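Local coordinates for protein RV1873 (Mycobacterium tuberculosis, PDB 2JEK) that is of unknown function but belongs to the DUF1810 family and folds as an all-helical right-handed superhelix, at residues 24-32 against 80-91; 106-114 against 134-142. All blocks are in the same frame, centred on the assembly; numbering follows the deposited sequence.

Contact 1 (24-32 against 80-91); sequences VVEELRAGR and ECTGLVNQVQGR. With SO4 (sulfate ion), chain B.
Leu28 packs against Cys81, Leu84 and Val85 where two nearly parallel helices meet in this all-helical right-handed superhelix. The axes of 24-29 and 80-87 come within 9.1 Å at an angle of 21°.

The apolar seam is centred on Leu28. Its CD1 meets Cys81 CB at 3.7 Å, and its CD2 reaches Val85 CG2. Its CB lies against Leu84 CB at 3.9 Å. The two methyls of Leu84 part ways: CD1 sits near Leu28 CB and Val25 O, while CD2 touches the aliphatic CG of Arg29. Phe97 touches both Leu28 and Val85.

Glu80 extends its chain across Val25, with CG anti to the backbone N (chi1 164°). Its OE1 bonds to Tyr21 OH. Its OE2 accepts from water 2, which in turn accepts from Arg29 NH2, so water links the two charged groups. Val25 CG1 lies 3.2 Å above the plane of the Arg29 guanidinium, offset toward its rim. Water 1 bridges Leu28 O and Leu84 O, at 2.9 and 2.8 Å.

A Schellman motif ends the first helix, with Gly31 at positive phi (82°). Val88 CG2 packs on Gly31 CA at 3.8 Å. The extended Arg91 brings its guanidinium to this turn. Ala30 O stands over one face, and NH1 lies 2.9 Å from Gly31 O.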
loop_
_atom_site.group_PDB
_atom_site.type_symbol
_atom_site.label_atom_id
_atom_site.label_comp_id
_atom_site.label_asym_id
_atom_site.label_seq_id
_atom_site.Cartn_x
_atom_site.Cartn_y
_atom_site.Cartn_z
ATOM N N VAL A 24 -10.936 4.766 6.891
ATOM C CA VAL A 24 -9.885 3.794 6.608
ATOM C C VAL A 24 -9.330 3.213 7.899
ATOM O O VAL A 24 -9.267 1.987 8.069
ATOM C CB VAL A 24 -8.740 4.449 5.819
ATOM C CG1 VAL A 24 -7.550 3.478 5.672
ATOM C CG2 VAL A 24 -9.236 4.898 4.466
ATOM N N VAL A 25 -8.929 4.106 8.802
ATOM C CA VAL A 25 -8.393 3.731 10.108
ATOM C C VAL A 25 -9.389 2.876 10.890
ATOM O O VAL A 25 -9.012 1.836 11.443
ATOM C CB VAL A 25 -7.934 4.993 10.900
ATOM C CG1 VAL A 25 -7.669 4.684 12.363
ATOM C CG2 VAL A 25 -6.676 5.570 10.249
ATOM N N GLU A 26 -10.661 3.274 10.885
ATOM C CA GLU A 26 -11.670 2.516 11.620
ATOM C C GLU A 26 -11.869 1.126 11.023
ATOM O O GLU A 26 -11.978 0.143 11.755
ATOM C CB GLU A 26 -12.998 3.280 11.705
ATOM C CG GLU A 26 -12.902 4.673 12.369
ATOM C CD GLU A 26 -12.793 4.632 13.892
ATOM O OE1 GLU A 26 -12.696 3.529 14.466
ATOM O OE2 GLU A 26 -12.809 5.719 14.513
ATOM N N GLU A 27 -11.885 1.033 9.695
ATOM C CA GLU A 27 -12.051 -0.244 9.006
ATOM C C GLU A 27 -10.879 -1.179 9.272
ATOM O O GLU A 27 -11.070 -2.377 9.512
ATOM C CB GLU A 27 -12.236 -0.010 7.501
ATOM C CG GLU A 27 -13.628 0.505 7.211
ATOM C CD GLU A 27 -13.809 1.068 5.837
ATOM O OE1 GLU A 27 -13.073 0.668 4.906
ATOM O OE2 GLU A 27 -14.731 1.900 5.691
ATOM N N LEU A 28 -9.665 -0.635 9.232
ATOM C CA LEU A 28 -8.489 -1.453 9.493
ATOM C C LEU A 28 -8.369 -1.827 10.972
ATOM O O LEU A 28 -7.983 -2.957 11.278
ATOM C CB LEU A 28 -7.225 -0.769 8.975
ATOM C CG LEU A 28 -7.178 -0.530 7.460
ATOM C CD1 LEU A 28 -5.860 0.164 7.117
ATOM C CD2 LEU A 28 -7.360 -1.822 6.641
ATOM N N ARG A 29 -8.708 -0.896 11.875
ATOM C CA ARG A 29 -8.794 -1.208 13.317
ATOM C C ARG A 29 -9.752 -2.370 13.579
ATOM O O ARG A 29 -9.491 -3.206 14.450
ATOM C CB ARG A 29 -9.232 0.012 14.139
ATOM C CG ARG A 29 -8.151 1.062 14.358
ATOM C CD ARG A 29 -8.634 2.242 15.206
ATOM N NE ARG A 29 -7.592 3.263 15.362
ATOM C CZ ARG A 29 -7.768 4.447 15.946
ATOM N NH1 ARG A 29 -8.957 4.785 16.445
ATOM N NH2 ARG A 29 -6.752 5.307 16.033
ATOM N N ALA A 30 -10.856 -2.412 12.833
ATOM C CA ALA A 30 -11.883 -3.451 12.992
ATOM C C ALA A 30 -11.571 -4.736 12.215
ATOM O O ALA A 30 -12.270 -5.745 12.353
ATOM C CB ALA A 30 -13.261 -2.908 12.597
ATOM N N GLY A 31 -10.541 -4.699 11.374
ATOM C CA GLY A 31 -10.127 -5.874 10.617
ATOM C C GLY A 31 -10.877 -6.200 9.329
ATOM O O GLY A 31 -10.852 -7.342 8.857
ATOM N N ARG A 32 -11.544 -5.211 8.735
ATOM C CA ARG A 32 -12.190 -5.448 7.446
ATOM C C ARG A 32 -12.387 -4.171 6.645
ATOM O O ARG A 32 -13.064 -3.241 7.100
ATOM C CB ARG A 32 -13.523 -6.173 7.624
ATOM C CG ARG A 32 -14.233 -6.498 6.329
ATOM C CD ARG A 32 -15.238 -7.579 6.595
ATOM N NE ARG A 32 -16.593 -7.160 6.262
ATOM C CZ ARG A 32 -17.649 -7.396 7.034
ATOM N NH1 ARG A 32 -17.502 -8.030 8.194
ATOM N NH2 ARG A 32 -18.850 -6.983 6.654
ATOM N N GLU A 80 1.110 3.364 9.704
ATOM C CA GLU A 80 -0.068 3.156 10.548
ATOM C C GLU A 80 -0.982 2.086 9.965
ATOM O O GLU A 80 -1.405 1.163 10.664
ATOM C CB GLU A 80 -0.847 4.465 10.738
ATOM C CG GLU A 80 -2.273 4.266 11.262
ATOM C CD GLU A 80 -2.949 5.567 11.642
ATOM O OE1 GLU A 80 -2.826 6.552 10.878
ATOM O OE2 GLU A 80 -3.624 5.593 12.695
ATOM N N CYS A 81 -1.260 2.194 8.668
ATOM C CA CYS A 81 -2.208 1.290 8.025
ATOM C C CYS A 81 -1.639 -0.107 7.943
ATOM O O CYS A 81 -2.351 -1.074 8.151
ATOM C CB CYS A 81 -2.572 1.823 6.642
ATOM S SG CYS A 81 -3.621 3.295 6.693
ATOM N N THR A 82 -0.352 -0.214 7.635
ATOM C CA THR A 82 0.324 -1.514 7.611
ATOM C C THR A 82 0.287 -2.163 8.998
ATOM O O THR A 82 -0.033 -3.350 9.120
ATOM C CB THR A 82 1.773 -1.334 7.130
ATOM O OG1 THR A 82 1.750 -0.771 5.813
ATOM C CG2 THR A 82 2.544 -2.660 7.102
ATOM N N GLY A 83 0.599 -1.372 10.027
ATOM C CA GLY A 83 0.598 -1.862 11.406
ATOM C C GLY A 83 -0.758 -2.354 11.877
ATOM O O GLY A 83 -0.859 -3.394 12.566
ATOM N N LEU A 84 -1.815 -1.633 11.491
ATOM C CA LEU A 84 -3.186 -2.058 11.813
ATOM C C LEU A 84 -3.518 -3.421 11.215
ATOM O O LEU A 84 -4.126 -4.269 11.876
ATOM C CB LEU A 84 -4.212 -1.007 11.364
ATOM C CG LEU A 84 -4.185 0.302 12.152
ATOM C CD1 LEU A 84 -5.071 1.343 11.478
ATOM C CD2 LEU A 84 -4.612 0.052 13.602
ATOM N N VAL A 85 -3.103 -3.637 9.967
ATOM C CA VAL A 85 -3.328 -4.926 9.320
ATOM C C VAL A 85 -2.534 -6.017 10.042
ATOM O O VAL A 85 -3.058 -7.101 10.305
ATOM C CB VAL A 85 -2.976 -4.888 7.807
ATOM C CG1 VAL A 85 -3.129 -6.279 7.180
ATOM C CG2 VAL A 85 -3.878 -3.894 7.065
ATOM N N ASN A 86 -1.278 -5.720 10.378
ATOM C CA ASN A 86 -0.427 -6.698 11.076
ATOM C C ASN A 86 -0.988 -7.130 12.427
ATOM O O ASN A 86 -0.737 -8.245 12.861
ATOM C CB ASN A 86 0.996 -6.183 11.234
ATOM C CG ASN A 86 1.790 -6.277 9.952
ATOM O OD1 ASN A 86 1.488 -7.089 9.085
ATOM N ND2 ASN A 86 2.832 -5.472 9.847
ATOM N N GLN A 87 -1.786 -6.258 13.038
ATOM C CA GLN A 87 -2.379 -6.449 14.369
ATOM C C GLN A 87 -3.617 -7.356 14.379
ATOM O O GLN A 87 -3.976 -7.910 15.428
ATOM C CB GLN A 87 -2.736 -5.068 14.929
ATOM C CG GLN A 87 -3.103 -5.010 16.386
ATOM C CD GLN A 87 -3.353 -3.591 16.843
ATOM O OE1 GLN A 87 -4.217 -2.889 16.308
ATOM N NE2 GLN A 87 -2.596 -3.157 17.832
ATOM N N VAL A 88 -4.276 -7.498 13.232
ATOM C CA VAL A 88 -5.481 -8.326 13.127
ATOM C C VAL A 88 -5.142 -9.796 13.402
ATOM O O VAL A 88 -4.136 -10.310 12.911
ATOM C CB VAL A 88 -6.150 -8.181 11.736
ATOM C CG1 VAL A 88 -7.410 -9.037 11.641
ATOM C CG2 VAL A 88 -6.517 -6.729 11.458
ATOM N N GLN A 89 -5.967 -10.452 14.221
ATOM C CA GLN A 89 -5.740 -11.852 14.582
ATOM C C GLN A 89 -6.830 -12.759 14.051
ATOM O O GLN A 89 -8.007 -12.392 14.052
ATOM C CB GLN A 89 -5.684 -12.022 16.104
ATOM C CG GLN A 89 -4.587 -11.248 16.773
ATOM C CD GLN A 89 -3.199 -11.697 16.354
ATOM O OE1 GLN A 89 -2.933 -12.894 16.199
ATOM N NE2 GLN A 89 -2.301 -10.734 16.169
ATOM N N GLY A 90 -6.422 -13.940 13.604
ATOM C CA GLY A 90 -7.353 -14.998 13.228
ATOM C C GLY A 90 -7.957 -14.915 11.845
ATOM O O GLY A 90 -8.749 -15.778 11.462
ATOM N N ARG A 91 -7.586 -13.889 11.084
ATOM C CA ARG A 91 -8.158 -13.698 9.754
ATOM C C ARG A 91 -7.104 -13.808 8.664
ATOM O O ARG A 91 -5.994 -13.287 8.812
ATOM C CB ARG A 91 -8.867 -12.348 9.663
ATOM C CG ARG A 91 -10.143 -12.252 10.483
ATOM C CD ARG A 91 -10.891 -10.980 10.150
ATOM N NE ARG A 91 -11.839 -10.617 11.199
ATOM C CZ ARG A 91 -12.787 -9.692 11.067
ATOM N NH1 ARG A 91 -12.925 -9.034 9.918
ATOM N NH2 ARG A 91 -13.608 -9.435 12.082
HETATM S S SO4 B . 0.969 -11.609 15.323
HETATM O O1 SO4 B . 1.158 -12.172 16.659
HETATM O O2 SO4 B . 0.202 -12.535 14.495
HETATM O O3 SO4 B . 2.262 -11.316 14.713
HETATM O O4 SO4 B . 0.194 -10.374 15.466
HETATM O O HOH W 1 -6.284 -3.722 13.541
HETATM O O HOH W 2 -4.840 3.852 14.408
#

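Contact 2 (106-114 against 134-142); sequences CSSMTLFAR and EDRRTVALL
Thr110 and Arg114 hold the loop residues Glu134 and Asp135 just before helix 136-142. Asp135 N donates to Thr110 OG1 at 2.9 Å, almost straight at 175°. The same hydroxyl donates to Cys106 O, so two hydrogen bonds hold it, one accepted and one donated.

Arg114 and Glu134 form a side-on salt bridge. NE bonds to OE2 at 3.1 Å and NH2 to OE1 at 2.9 Å. The guanidinium and carboxylate planes are only 6° apart. A bend at chi2 carries the guanidinium to Glu134, and Val139 CG1 lies over one face of it.

Asp135 is the N-cap of the second helix. Its OD2 accepts from Thr138 N and, at 2.7 Å, from Thr138 OG1. Water 3 donates to Thr138 OG1 and Ser107 O, bridging the helices. Ser107 OG bonds to Leu103 O, one turn earlier in its own helix.

The apolar contacts follow. Thr110 CG2 meets Thr138 CG2 at 3.7 Å and also touches Val139 CG2. Leu142 CD1 rests on Arg114 CB and Leu111 CD1.

The axes of 106-114 and 136-142 cross at -33°. Helix 62-70 packs on Leu111 and Leu142, while helices 74-87 and 120-129 pack on Met109 and Phe112 of helix 101-115.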
loop_
_atom_site.group_PDB
_atom_site.type_symbol
_atom_site.label_atom_id
_atom_site.label_comp_id
_atom_site.label_asym_id
_atom_site.label_seq_id
_atom_site.Cartn_x
_atom_site.Cartn_y
_atom_site.Cartn_z
ATOM N N CYS A 106 -0.462 -6.880 -1.561
ATOM C CA CYS A 106 0.818 -7.531 -1.809
ATOM C C CYS A 106 1.732 -6.645 -2.664
ATOM O O CYS A 106 2.918 -6.478 -2.362
ATOM C CB CYS A 106 0.592 -8.887 -2.468
ATOM S SG CYS A 106 2.109 -9.807 -2.681
ATOM N N SER A 107 1.191 -6.083 -3.742
ATOM C CA SER A 107 1.964 -5.211 -4.616
ATOM C C SER A 107 2.478 -3.979 -3.882
ATOM O O SER A 107 3.619 -3.558 -4.084
ATOM C CB SER A 107 1.128 -4.772 -5.815
ATOM O OG SER A 107 0.699 -5.915 -6.554
ATOM N N SER A 108 1.626 -3.392 -3.037
ATOM C CA SER A 108 2.016 -2.218 -2.262
ATOM C C SER A 108 3.149 -2.556 -1.288
ATOM O O SER A 108 4.161 -1.856 -1.218
ATOM C CB SER A 108 0.806 -1.655 -1.512
ATOM O OG SER A 108 1.149 -0.459 -0.822
ATOM N N MET A 109 2.996 -3.629 -0.530
ATOM C CA MET A 109 4.033 -4.012 0.434
ATOM C C MET A 109 5.348 -4.364 -0.266
ATOM O O MET A 109 6.426 -4.034 0.228
ATOM C CB MET A 109 3.559 -5.181 1.307
ATOM C CG MET A 109 2.333 -4.878 2.187
ATOM S SD MET A 109 2.616 -3.539 3.375
ATOM C CE MET A 109 2.023 -2.089 2.489
ATOM N N THR A 110 5.254 -5.018 -1.417
ATOM C CA THR A 110 6.443 -5.410 -2.186
ATOM C C THR A 110 7.200 -4.154 -2.613
ATOM O O THR A 110 8.418 -4.066 -2.444
ATOM C CB THR A 110 6.054 -6.253 -3.410
ATOM O OG1 THR A 110 5.430 -7.460 -2.954
ATOM C CG2 THR A 110 7.276 -6.610 -4.250
ATOM N N LEU A 111 6.471 -3.178 -3.146
ATOM C CA LEU A 111 7.069 -1.912 -3.565
ATOM C C LEU A 111 7.754 -1.191 -2.406
ATOM O O LEU A 111 8.935 -0.826 -2.499
ATOM C CB LEU A 111 5.988 -1.012 -4.166
ATOM C CG LEU A 111 6.388 0.444 -4.449
ATOM C CD1 LEU A 111 7.538 0.525 -5.442
ATOM C CD2 LEU A 111 5.188 1.244 -4.941
ATOM N N PHE A 112 7.029 -0.979 -1.312
ATOM C CA PHE A 112 7.581 -0.177 -0.225
ATOM C C PHE A 112 8.680 -0.919 0.530
ATOM O O PHE A 112 9.632 -0.300 1.004
ATOM C CB PHE A 112 6.464 0.392 0.651
ATOM C CG PHE A 112 5.721 1.498 -0.028
ATOM C CD1 PHE A 112 6.289 2.772 -0.095
ATOM C CD2 PHE A 112 4.491 1.277 -0.652
ATOM C CE1 PHE A 112 5.639 3.814 -0.751
ATOM C CE2 PHE A 112 3.842 2.314 -1.319
ATOM C CZ PHE A 112 4.406 3.586 -1.366
ATOM N N ALA A 113 8.609 -2.244 0.565
ATOM C CA ALA A 113 9.713 -3.028 1.116
ATOM C C ALA A 113 11.007 -2.866 0.320
ATOM O O ALA A 113 12.098 -2.952 0.896
ATOM C CB ALA A 113 9.328 -4.495 1.227
ATOM N N ARG A 114 10.896 -2.639 -0.987
ATOM C CA ARG A 114 12.067 -2.448 -1.840
ATOM C C ARG A 114 12.542 -1.003 -1.817
ATOM O O ARG A 114 13.684 -0.707 -2.183
ATOM C CB ARG A 114 11.774 -2.888 -3.277
ATOM C CG ARG A 114 11.476 -4.376 -3.465
ATOM C CD ARG A 114 12.710 -5.263 -3.453
ATOM N NE ARG A 114 12.354 -6.670 -3.670
ATOM C CZ ARG A 114 13.191 -7.600 -4.127
ATOM N NH1 ARG A 114 14.447 -7.289 -4.436
ATOM N NH2 ARG A 114 12.768 -8.847 -4.283
ATOM N N GLU A 134 6.258 -12.291 -2.540
ATOM C CA GLU A 134 6.249 -10.928 -3.058
ATOM C C GLU A 134 5.461 -10.874 -4.352
ATOM O O GLU A 134 5.253 -11.894 -5.008
ATOM C CB GLU A 134 7.672 -10.472 -3.353
ATOM C CG GLU A 134 8.483 -10.051 -2.140
ATOM C CD GLU A 134 9.841 -9.507 -2.529
ATOM O OE1 GLU A 134 10.711 -10.308 -2.931
ATOM O OE2 GLU A 134 10.041 -8.275 -2.442
ATOM N N ASP A 135 5.045 -9.673 -4.736
ATOM C CA ASP A 135 4.347 -9.499 -5.988
ATOM C C ASP A 135 5.337 -9.606 -7.132
ATOM O O ASP A 135 6.214 -8.764 -7.292
ATOM C CB ASP A 135 3.648 -8.146 -6.018
ATOM C CG ASP A 135 2.771 -7.984 -7.215
ATOM O OD1 ASP A 135 1.799 -8.762 -7.340
ATOM O OD2 ASP A 135 3.034 -7.087 -8.038
ATOM N N ARG A 136 5.165 -10.663 -7.918
ATOM C CA ARG A 136 6.039 -10.991 -9.032
ATOM C C ARG A 136 6.224 -9.836 -10.017
ATOM O O ARG A 136 7.342 -9.505 -10.400
ATOM C CB ARG A 136 5.452 -12.203 -9.755
ATOM C CG ARG A 136 6.252 -12.649 -10.960
ATOM C CD ARG A 136 5.663 -13.912 -11.582
ATOM N NE ARG A 136 5.426 -14.974 -10.601
ATOM C CZ ARG A 136 6.372 -15.643 -9.939
ATOM N NH1 ARG A 136 7.663 -15.376 -10.121
ATOM N NH2 ARG A 136 6.018 -16.584 -9.077
ATOM N N ARG A 137 5.111 -9.228 -10.401
ATOM C CA ARG A 137 5.126 -8.166 -11.398
ATOM C C ARG A 137 5.828 -6.912 -10.867
ATOM O O ARG A 137 6.529 -6.232 -11.612
ATOM C CB ARG A 137 3.702 -7.859 -11.865
ATOM C CG ARG A 137 3.056 -9.013 -12.662
ATOM C CD ARG A 137 1.566 -8.789 -12.850
ATOM N NE ARG A 137 1.286 -7.807 -13.896
ATOM C CZ ARG A 137 0.285 -6.928 -13.862
ATOM N NH1 ARG A 137 -0.544 -6.880 -12.822
ATOM N NH2 ARG A 137 0.127 -6.078 -14.867
ATOM N N THR A 138 5.665 -6.623 -9.578
ATOM C CA THR A 138 6.352 -5.478 -8.967
ATOM C C THR A 138 7.871 -5.678 -8.948
ATOM O O THR A 138 8.641 -4.771 -9.277
ATOM C CB THR A 138 5.831 -5.221 -7.537
ATOM O OG1 THR A 138 4.452 -4.826 -7.599
ATOM C CG2 THR A 138 6.615 -4.100 -6.865
ATOM N N VAL A 139 8.309 -6.857 -8.524
ATOM C CA VAL A 139 9.748 -7.149 -8.485
ATOM C C VAL A 139 10.359 -7.000 -9.881
ATOM O O VAL A 139 11.445 -6.426 -10.031
ATOM C CB VAL A 139 10.050 -8.553 -7.877
ATOM C CG1 VAL A 139 11.551 -8.874 -7.937
ATOM C CG2 VAL A 139 9.549 -8.644 -6.439
ATOM N N ALA A 140 9.641 -7.477 -10.892
ATOM C CA ALA A 140 10.114 -7.378 -12.273
ATOM C C ALA A 140 10.238 -5.922 -12.722
ATOM O O ALA A 140 11.263 -5.535 -13.292
ATOM C CB ALA A 140 9.213 -8.165 -13.214
ATOM N N LEU A 141 9.206 -5.119 -12.461
ATOM C CA LEU A 141 9.212 -3.704 -12.846
ATOM C C LEU A 141 10.290 -2.900 -12.128
ATOM O O LEU A 141 10.735 -1.869 -12.637
ATOM C CB LEU A 141 7.846 -3.051 -12.584
ATOM C CG LEU A 141 6.667 -3.327 -13.522
ATOM C CD1 LEU A 141 5.372 -2.834 -12.891
ATOM C CD2 LEU A 141 6.878 -2.656 -14.885
ATOM N N LEU A 142 10.693 -3.357 -10.941
ATOM C CA LEU A 142 11.706 -2.655 -10.147
ATOM C C LEU A 142 13.153 -3.085 -10.413
ATOM O O LEU A 142 14.085 -2.455 -9.913
ATOM C CB LEU A 142 11.417 -2.788 -8.648
ATOM C CG LEU A 142 10.189 -2.054 -8.111
ATOM C CD1 LEU A 142 10.004 -2.405 -6.658
ATOM C CD2 LEU A 142 10.296 -0.538 -8.290
HETATM O O HOH W 3 3.690 -2.258 -6.636
#

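From the N terminus, helix 21-29 supplies the first half of contact 1. The chain then runs through 47 residues, including helices 38-41, 52-56 and 62-70, before helix 74-87 returns to close it. Contact 2 opens later, on helix 101-115, and closes after a 19-residue excursion through helix 120-129. The two loops therefore follow in series and neither nest nor cross. Their centres lie about 21 Å apart, on opposite sides of the chain centre. They still touch, with Thr82 OG1 3.6 Å from Met109 CE. Helix 120-129 also spans them, packing on helices 74-87 and 101-115. It thus connects the second half of contact 1 with the first half of contact 2.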